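Local atomic coordinates of intracellular exo-alpha-(1->5)-L-arabinofuranosidase (Bifidobacterium longum, PDB entry 2Y2W), a protein that hydrolyses terminal alpha-(1->5)-linked L-arabinofuranosyl residues from arabinans and also acts on arabinoxylan, contributing to plant cell wall breakdown. Residues D[242-256]-D[270-284]. Residues are numbered along the deposited sequence; the frame is centred on the assembly and turned at random.
Sequences KLAESGLELVACGSS and VLTKAYENLDFVSCH
Leu-250 O accepts two backbone N-H groups, from Asp-279 N at 3.1 Å, lying in the carbonyl plane, and from Phe-280 N, tilted 27° from it. The same Asp-279 returns a bond through its side chain: OD2 takes Leu-250 N at 3.0 Å on its anti side, nearly straight at 167°. A short acid suits this place, since with CG beside its own backbone N (chi1 -59°) the carboxylate reaches an amide just ahead of the parallel pairing. With an alanine at this position the carboxylate is gone, and Leu-250 N would probably lose this acceptor, weakening the start of the strand pair. Ala-252 then links the strands through both its polar atoms, its N to Phe-280 O and its O to Ser-282 N (2.9 Å). Farther on, Ser-282 OG accepts Gly-254 N at 2.9 Å; glycine fits because a CB would clash with Ser-282 O. A water bridges Ser-255 N and that same Ser-282 O. On one face, Val-251 CG2 packs on Phe-280 CB at 3.8 Å. On the other, the small Ala-252 CB fits against both methyls of Leu-278, with Val-270 CG1 and Leu-271 CD2 of the helix beyond. At the far end, His-284 ND1 bonds Glu-215, the probable acid/base, and its side chain touches Glu-340, the probable nucleophile on strand 335-341. This is a right-handed beta-alpha-beta unit of the catalytic (beta/alpha)8 barrel: strands 249-252 and 280-287 are neighbours joined through helix 265-274, flanked by strands 209-212 and 335-341.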
loop_
_atom_site.group_PDB
_atom_site.type_symbol
_atom_site.label_atom_id
_atom_site.label_comp_id
_atom_site.label_asym_id
_atom_site.label_seq_id
_atom_site.Cartn_x
_atom_site.Cartn_y
_atom_site.Cartn_z
ATOM N N LYS D 242 3.910 -17.819 8.088
ATOM C CA LYS D 242 4.382 -18.762 9.113
ATOM C C LYS D 242 3.403 -18.912 10.276
ATOM O O LYS D 242 3.403 -19.936 10.959
ATOM C CB LYS D 242 5.784 -18.413 9.626
ATOM C CG LYS D 242 6.902 -19.164 8.907
ATOM C CD LYS D 242 8.261 -18.992 9.583
ATOM C CE LYS D 242 8.431 -19.928 10.783
ATOM N NZ LYS D 242 9.675 -19.626 11.554
ATOM N N LEU D 243 2.573 -17.895 10.492
ATOM C CA LEU D 243 1.507 -17.966 11.487
ATOM C C LEU D 243 0.405 -18.930 11.044
ATOM O O LEU D 243 -0.208 -19.600 11.873
ATOM C CB LEU D 243 0.932 -16.572 11.767
ATOM C CG LEU D 243 -0.150 -16.399 12.842
ATOM C CD1 LEU D 243 0.232 -17.036 14.182
ATOM C CD2 LEU D 243 -0.464 -14.925 13.023
ATOM N N ALA D 244 0.161 -18.989 9.736
ATOM C CA ALA D 244 -0.802 -19.930 9.170
ATOM C C ALA D 244 -0.202 -21.325 9.097
ATOM O O ALA D 244 -0.892 -22.308 9.342
ATOM C CB ALA D 244 -1.259 -19.475 7.793
ATOM N N GLU D 245 1.083 -21.403 8.755
ATOM C CA GLU D 245 1.796 -22.676 8.681
ATOM C C GLU D 245 3.227 -22.560 9.193
ATOM O O GLU D 245 4.069 -21.912 8.566
ATOM C CB GLU D 245 1.804 -23.219 7.250
ATOM C CG GLU D 245 0.608 -24.074 6.889
ATOM C CD GLU D 245 0.788 -24.806 5.568
ATOM O OE1 GLU D 245 1.898 -25.321 5.303
ATOM O OE2 GLU D 245 -0.188 -24.875 4.795
ATOM N N SER D 246 3.490 -23.202 10.329
ATOM C CA SER D 246 4.827 -23.244 10.924
ATOM C C SER D 246 5.846 -23.884 9.986
ATOM O O SER D 246 6.971 -23.406 9.867
ATOM C CB SER D 246 4.803 -24.014 12.248
ATOM O OG SER D 246 3.933 -23.404 13.182
ATOM N N GLY D 247 5.429 -24.958 9.313
ATOM C CA GLY D 247 6.317 -25.764 8.477
ATOM C C GLY D 247 6.801 -25.125 7.187
ATOM O O GLY D 247 7.563 -25.745 6.439
ATOM N N LEU D 248 6.368 -23.893 6.921
ATOM C CA LEU D 248 6.769 -23.183 5.710
ATOM C C LEU D 248 8.229 -22.759 5.759
ATOM O O LEU D 248 8.770 -22.482 6.830
ATOM C CB LEU D 248 5.891 -21.953 5.472
ATOM C CG LEU D 248 4.430 -22.111 5.041
ATOM C CD1 LEU D 248 3.860 -20.743 4.704
ATOM C CD2 LEU D 248 4.253 -23.076 3.865
ATOM N N GLU D 249 8.855 -22.713 4.587
ATOM C CA GLU D 249 10.224 -22.235 4.446
ATOM C C GLU D 249 10.229 -21.059 3.470
ATOM O O GLU D 249 9.988 -21.230 2.277
ATOM C CB GLU D 249 11.144 -23.369 3.982
ATOM C CG GLU D 249 11.113 -24.588 4.907
ATOM C CD GLU D 249 11.976 -25.743 4.424
ATOM O OE1 GLU D 249 12.045 -25.977 3.197
ATOM O OE2 GLU D 249 12.576 -26.428 5.286
ATOM N N LEU D 250 10.500 -19.866 3.994
ATOM C CA LEU D 250 10.249 -18.621 3.263
ATOM C C LEU D 250 11.508 -17.907 2.780
ATOM O O LEU D 250 12.478 -17.752 3.527
ATOM C CB LEU D 250 9.391 -17.681 4.113
ATOM C CG LEU D 250 8.072 -18.279 4.613
ATOM C CD1 LEU D 250 7.437 -17.390 5.667
ATOM C CD2 LEU D 250 7.101 -18.542 3.467
ATOM N N VAL D 251 11.463 -17.465 1.525
ATOM C CA VAL D 251 12.605 -16.833 0.860
ATOM C C VAL D 251 12.372 -15.336 0.663
ATOM O O VAL D 251 11.373 -14.929 0.063
ATOM C CB VAL D 251 12.895 -17.477 -0.526
ATOM C CG1 VAL D 251 14.224 -16.982 -1.086
ATOM C CG2 VAL D 251 12.885 -18.998 -0.439
ATOM N N ALA D 252 13.300 -14.529 1.173
ATOM C CA ALA D 252 13.296 -13.088 0.942
ATOM C C ALA D 252 14.166 -12.751 -0.258
ATOM O O ALA D 252 15.183 -13.407 -0.495
ATOM C CB ALA D 252 13.795 -12.351 2.166
ATOM N N CYS D 253 13.754 -11.732 -1.013
ATOM C CA CYS D 253 14.535 -11.231 -2.141
ATOM C C CYS D 253 15.847 -10.640 -1.645
ATOM O O CYS D 253 15.862 -9.841 -0.707
ATOM C CB CYS D 253 13.766 -10.154 -2.913
ATOM S SG CYS D 253 12.207 -10.670 -3.658
ATOM N N GLY D 254 16.943 -11.054 -2.267
ATOM C CA GLY D 254 18.245 -10.465 -2.002
ATOM C C GLY D 254 18.581 -9.531 -3.141
ATOM O O GLY D 254 17.724 -8.777 -3.606
ATOM N N SER D 255 19.826 -9.590 -3.599
ATOM C CA SER D 255 20.251 -8.800 -4.747
ATOM C C SER D 255 20.021 -9.546 -6.059
ATOM O O SER D 255 20.121 -10.779 -6.121
ATOM C CB SER D 255 21.716 -8.380 -4.608
ATOM O OG SER D 255 21.872 -7.421 -3.572
ATOM N N SER D 256 19.703 -8.784 -7.102
ATOM C CA SER D 256 19.494 -9.337 -8.435
ATOM C C SER D 256 20.821 -9.605 -9.139
ATOM O O SER D 256 20.849 -10.153 -10.245
ATOM C CB SER D 256 18.630 -8.395 -9.269
ATOM O OG SER D 256 17.347 -8.248 -8.687
ATOM N N VAL D 270 17.085 -5.815 5.073
ATOM C CA VAL D 270 15.925 -6.692 4.907
ATOM C C VAL D 270 15.933 -7.852 5.907
ATOM O O VAL D 270 14.939 -8.083 6.602
ATOM C CB VAL D 270 15.806 -7.199 3.439
ATOM C CG1 VAL D 270 14.854 -8.393 3.323
ATOM C CG2 VAL D 270 15.362 -6.065 2.526
ATOM N N LEU D 271 17.057 -8.558 5.991
ATOM C CA LEU D 271 17.162 -9.727 6.866
ATOM C C LEU D 271 17.147 -9.375 8.354
ATOM O O LEU D 271 16.607 -10.132 9.150
ATOM C CB LEU D 271 18.387 -10.584 6.516
ATOM C CG LEU D 271 18.464 -11.191 5.106
ATOM C CD1 LEU D 271 19.789 -11.911 4.903
ATOM C CD2 LEU D 271 17.292 -12.125 4.806
ATOM N N THR D 272 17.719 -8.231 8.723
ATOM C CA THR D 272 17.735 -7.791 10.124
ATOM C C THR D 272 16.320 -7.630 10.685
ATOM O O THR D 272 16.038 -8.073 11.800
ATOM C CB THR D 272 18.543 -6.475 10.314
ATOM O OG1 THR D 272 19.907 -6.692 9.932
ATOM C CG2 THR D 272 18.509 -6.003 11.764
ATOM N N LYS D 273 15.436 -7.013 9.904
ATOM C CA LYS D 273 14.064 -6.765 10.339
ATOM C C LYS D 273 13.204 -8.028 10.316
ATOM O O LYS D 273 12.490 -8.312 11.279
ATOM C CB LYS D 273 13.417 -5.660 9.496
ATOM C CG LYS D 273 12.133 -5.100 10.094
ATOM C CD LYS D 273 11.767 -3.764 9.474
ATOM C CE LYS D 273 10.540 -3.162 10.143
ATOM N NZ LYS D 273 10.203 -1.822 9.580
ATOM N N ALA D 274 13.284 -8.785 9.226
ATOM C CA ALA D 274 12.391 -9.923 9.016
ATOM C C ALA D 274 12.988 -11.266 9.447
ATOM O O ALA D 274 12.427 -12.321 9.140
ATOM C CB ALA D 274 11.948 -9.974 7.562
ATOM N N TYR D 275 14.105 -11.216 10.174
ATOM C CA TYR D 275 14.867 -12.416 10.547
ATOM C C TYR D 275 14.030 -13.592 11.053
ATOM O O TYR D 275 14.118 -14.694 10.509
ATOM C CB TYR D 275 15.975 -12.075 11.560
ATOM C CG TYR D 275 16.608 -13.294 12.198
ATOM C CD1 TYR D 275 17.476 -14.114 11.477
ATOM C CD2 TYR D 275 16.326 -13.634 13.521
ATOM C CE1 TYR D 275 18.047 -15.239 12.060
ATOM C CE2 TYR D 275 16.889 -14.755 14.111
ATOM C CZ TYR D 275 17.748 -15.553 13.377
ATOM O OH TYR D 275 18.308 -16.660 13.967
ATOM N N GLU D 276 13.229 -13.349 12.087
ATOM C CA GLU D 276 12.506 -14.413 12.793
ATOM C C GLU D 276 11.685 -15.363 11.917
ATOM O O GLU D 276 11.664 -16.569 12.168
ATOM C CB GLU D 276 11.631 -13.835 13.914
ATOM C CG GLU D 276 12.281 -13.885 15.305
ATOM C CD GLU D 276 12.565 -15.312 15.800
ATOM O OE1 GLU D 276 11.890 -16.269 15.347
ATOM O OE2 GLU D 276 13.469 -15.476 16.650
ATOM N N ASN D 277 11.025 -14.825 10.894
ATOM C CA ASN D 277 10.128 -15.626 10.057
ATOM C C ASN D 277 10.697 -15.978 8.685
ATOM O O ASN D 277 9.986 -16.492 7.816
ATOM C CB ASN D 277 8.772 -14.931 9.919
ATOM C CG ASN D 277 8.124 -14.660 11.260
ATOM O OD1 ASN D 277 7.932 -13.508 11.643
ATOM N ND2 ASN D 277 7.795 -15.720 11.988
ATOM N N LEU D 278 11.985 -15.702 8.499
ATOM C CA LEU D 278 12.669 -16.032 7.256
ATOM C C LEU D 278 13.566 -17.248 7.422
ATOM O O LEU D 278 14.056 -17.534 8.519
ATOM C CB LEU D 278 13.482 -14.840 6.737
ATOM C CG LEU D 278 12.711 -13.656 6.145
ATOM C CD1 LEU D 278 13.673 -12.530 5.829
ATOM C CD2 LEU D 278 11.916 -14.059 4.902
ATOM N N ASP D 279 13.777 -17.952 6.318
ATOM C CA ASP D 279 14.584 -19.158 6.311
ATOM C C ASP D 279 15.687 -19.069 5.258
ATOM O O ASP D 279 16.756 -19.661 5.414
ATOM C CB ASP D 279 13.688 -20.370 6.056
ATOM C CG ASP D 279 12.592 -20.512 7.100
ATOM O OD1 ASP D 279 12.886 -21.023 8.204
ATOM O OD2 ASP D 279 11.438 -20.112 6.816
ATOM N N PHE D 280 15.416 -18.315 4.197
ATOM C CA PHE D 280 16.349 -18.157 3.092
ATOM C C PHE D 280 16.498 -16.702 2.678
ATOM O O PHE D 280 15.629 -15.871 2.947
ATOM C CB PHE D 280 15.882 -18.956 1.875
ATOM C CG PHE D 280 16.059 -20.440 2.008
ATOM C CD1 PHE D 280 17.241 -21.050 1.602
ATOM C CD2 PHE D 280 15.033 -21.231 2.514
ATOM C CE1 PHE D 280 17.406 -22.429 1.705
ATOM C CE2 PHE D 280 15.186 -22.612 2.626
ATOM C CZ PHE D 280 16.375 -23.213 2.221
ATOM N N VAL D 281 17.621 -16.414 2.029
ATOM C CA VAL D 281 17.821 -15.165 1.306
ATOM C C VAL D 281 18.254 -15.535 -0.115
ATOM O O VAL D 281 19.085 -16.424 -0.303
ATOM C CB VAL D 281 18.836 -14.225 2.023
ATOM C CG1 VAL D 281 20.191 -14.908 2.240
ATOM C CG2 VAL D 281 18.990 -12.902 1.274
ATOM N N SER D 282 17.668 -14.872 -1.108
ATOM C CA SER D 282 17.881 -15.236 -2.507
ATOM C C SER D 282 19.096 -14.542 -3.111
ATOM O O SER D 282 19.355 -13.374 -2.832
ATOM C CB SER D 282 16.638 -14.927 -3.347
ATOM O OG SER D 282 16.569 -13.549 -3.671
ATOM N N CYS D 283 19.827 -15.278 -3.943
ATOM C CA CYS D 283 20.946 -14.730 -4.696
ATOM C C CYS D 283 20.734 -14.979 -6.181
ATOM O O CYS D 283 20.333 -16.075 -6.587
ATOM C CB CYS D 283 22.262 -15.364 -4.254
ATOM S SG CYS D 283 22.685 -15.085 -2.531
ATOM N N HIS D 284 21.004 -13.953 -6.983
ATOM C CA HIS D 284 20.855 -14.034 -8.431
ATOM C C HIS D 284 22.181 -13.733 -9.122
ATOM O O HIS D 284 22.800 -12.699 -8.867
ATOM C CB HIS D 284 19.757 -13.078 -8.909
ATOM C CG HIS D 284 18.380 -13.461 -8.453
ATOM N ND1 HIS D 284 17.261 -13.272 -9.233
ATOM C CD2 HIS D 284 17.944 -14.031 -7.304
ATOM C CE1 HIS D 284 16.196 -13.701 -8.581
ATOM N NE2 HIS D 284 16.584 -14.169 -7.409
HETATM O O HOH W 1 21.455 -11.700 -2.628
#